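Local coordinates for pirin-like protein (Geobacillus kaustophilus, PDB 2P17) that binds one iron cation per subunit as a member of the pirin family of cupin-fold proteins, though its biological function is unknown, at residues Asn163-Thr168 against Glu243-Pro248. Sequence-based numbering, arbitrary orientation.
Sequences NIVPVT and EPVNEP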
loop_
_atom_site.group_PDB
_atom_site.type_symbol
_atom_site.label_atom_id
_atom_site.label_comp_id
_atom_site.label_asym_id
_atom_site.label_seq_id
_atom_site.Cartn_x
_atom_site.Cartn_y
_atom_site.Cartn_z
ATOM N N ASN A 163 5.798 10.765 7.363
ATOM C CA ASN A 163 5.925 10.712 5.917
ATOM C C ASN A 163 6.978 11.717 5.467
ATOM O O ASN A 163 7.134 12.784 6.072
ATOM C CB ASN A 163 4.608 11.086 5.216
ATOM C CG ASN A 163 3.568 9.940 5.148
ATOM O OD1 ASN A 163 2.480 10.151 4.614
ATOM N ND2 ASN A 163 3.890 8.761 5.664
ATOM N N ILE A 164 7.660 11.367 4.383
ATOM C CA ILE A 164 8.422 12.330 3.609
ATOM C C ILE A 164 7.523 12.734 2.429
ATOM O O ILE A 164 6.952 13.825 2.438
ATOM C CB ILE A 164 9.803 11.751 3.221
ATOM C CG1 ILE A 164 10.667 11.617 4.489
ATOM C CG2 ILE A 164 10.503 12.641 2.212
ATOM C CD1 ILE A 164 11.855 10.722 4.357
ATOM N N VAL A 165 7.363 11.862 1.433
ATOM C CA VAL A 165 6.318 12.067 0.440
ATOM C C VAL A 165 4.987 11.792 1.141
ATOM O O VAL A 165 4.807 10.715 1.717
ATOM C CB VAL A 165 6.467 11.107 -0.778
ATOM C CG1 VAL A 165 5.198 11.096 -1.635
ATOM C CG2 VAL A 165 7.661 11.496 -1.630
ATOM N N PRO A 166 4.044 12.755 1.102
ATOM C CA PRO A 166 2.717 12.462 1.648
ATOM C C PRO A 166 2.069 11.275 0.956
ATOM O O PRO A 166 1.914 11.278 -0.267
ATOM C CB PRO A 166 1.919 13.750 1.367
ATOM C CG PRO A 166 2.966 14.827 1.290
ATOM C CD PRO A 166 4.128 14.142 0.598
ATOM N N VAL A 167 1.720 10.265 1.745
ATOM C CA VAL A 167 1.062 9.062 1.242
ATOM C C VAL A 167 -0.152 8.761 2.108
ATOM O O VAL A 167 -0.065 8.714 3.342
ATOM C CB VAL A 167 2.018 7.839 1.246
ATOM C CG1 VAL A 167 1.290 6.533 0.868
ATOM C CG2 VAL A 167 3.188 8.072 0.303
ATOM N N THR A 168 -1.288 8.558 1.464
ATOM C CA THR A 168 -2.469 8.047 2.138
ATOM C C THR A 168 -2.571 6.555 1.873
ATOM O O THR A 168 -2.575 6.126 0.718
ATOM C CB THR A 168 -3.717 8.796 1.682
ATOM O OG1 THR A 168 -3.692 10.109 2.266
ATOM C CG2 THR A 168 -5.002 8.059 2.088
ATOM N N GLU A 243 1.477 11.982 -3.135
ATOM C CA GLU A 243 1.821 13.190 -3.861
ATOM C C GLU A 243 2.981 12.899 -4.810
ATOM O O GLU A 243 4.056 12.518 -4.355
ATOM C CB GLU A 243 2.242 14.250 -2.864
ATOM C CG GLU A 243 2.701 15.539 -3.489
ATOM C CD GLU A 243 2.898 16.597 -2.438
ATOM O OE1 GLU A 243 3.987 16.626 -1.840
ATOM O OE2 GLU A 243 1.955 17.396 -2.216
ATOM N N PRO A 244 2.774 13.063 -6.133
ATOM C CA PRO A 244 3.897 12.844 -7.056
ATOM C C PRO A 244 5.134 13.685 -6.759
ATOM O O PRO A 244 5.014 14.840 -6.342
ATOM C CB PRO A 244 3.309 13.221 -8.425
ATOM C CG PRO A 244 1.850 12.927 -8.279
ATOM C CD PRO A 244 1.535 13.391 -6.862
ATOM N N VAL A 245 6.301 13.079 -6.978
ATOM C CA VAL A 245 7.595 13.728 -6.753
ATOM C C VAL A 245 7.923 14.633 -7.934
ATOM O O VAL A 245 8.483 15.716 -7.749
ATOM C CB VAL A 245 8.710 12.682 -6.506
ATOM C CG1 VAL A 245 10.058 13.353 -6.386
ATOM C CG2 VAL A 245 8.413 11.874 -5.255
ATOM N N ASN A 246 7.543 14.204 -9.139
ATOM C CA ASN A 246 7.765 14.996 -10.348
ATOM C C ASN A 246 9.245 15.299 -10.593
ATOM O O ASN A 246 9.619 16.424 -10.957
ATOM C CB ASN A 246 6.916 16.279 -10.302
ATOM C CG ASN A 246 5.422 15.993 -10.408
ATOM O OD1 ASN A 246 4.991 15.211 -11.249
ATOM N ND2 ASN A 246 4.634 16.630 -9.556
ATOM N N GLU A 247 10.077 14.286 -10.387
ATOM C CA GLU A 247 11.508 14.412 -10.667
ATOM C C GLU A 247 11.959 13.308 -11.594
ATOM O O GLU A 247 11.490 12.179 -11.464
ATOM C CB GLU A 247 12.320 14.353 -9.373
ATOM C CG GLU A 247 12.155 15.580 -8.523
ATOM C CD GLU A 247 12.800 15.451 -7.158
ATOM O OE1 GLU A 247 13.424 14.404 -6.858
ATOM O OE2 GLU A 247 12.659 16.415 -6.394
ATOM N N PRO A 248 12.888 13.631 -12.526
ATOM C CA PRO A 248 13.454 12.592 -13.390
ATOM C C PRO A 248 13.969 11.440 -12.537
ATOM O O PRO A 248 14.663 11.667 -11.541
ATOM C CB PRO A 248 14.621 13.294 -14.098
ATOM C CD PRO A 248 13.443 14.972 -12.799
#
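Pro166 and Glu243 face each other across the contact, their CA atoms 5.6 Å apart, and one backbone hydrogen bond joins them: Glu243 N donates to Pro166 O at 3.0 Å, with an N-H...O angle of 160°. Beside this bond the Glu243 side chain crosses the Pro166 ring at a slant. With CG anti to the backbone N (chi1 177°) and the chain extended beyond it, OE1 comes to 3.5 Å from Pro166 CD, while the other carboxylate oxygen, OE2, hydrogen-bonds His187. Replacing Pro166 with alanine removes CG and CD, which would probably leave a gap beside the Glu243 carboxylate and let it turn about its bond to His187. Val165 contributes both methyls: CG1 lies 3.3 Å from Glu243 O, and CG2 meets Val245 CG2 at 3.7 Å, the two valines crossing at about a right angle. Within 163-168, Asn163 OD1 accepts from Val167 N at 3.0 Å, the donor lying above the carbonyl plane, and so ties the loop to the start of strand 167-174. The contact prolongs the antiparallel pairing of strands 167-174 and 235-242, where Thr168 bonds Ala241, into the loops at their ends; strand 88-92 packs against Val167 through Trp90, and Asp37 binds Val245 N.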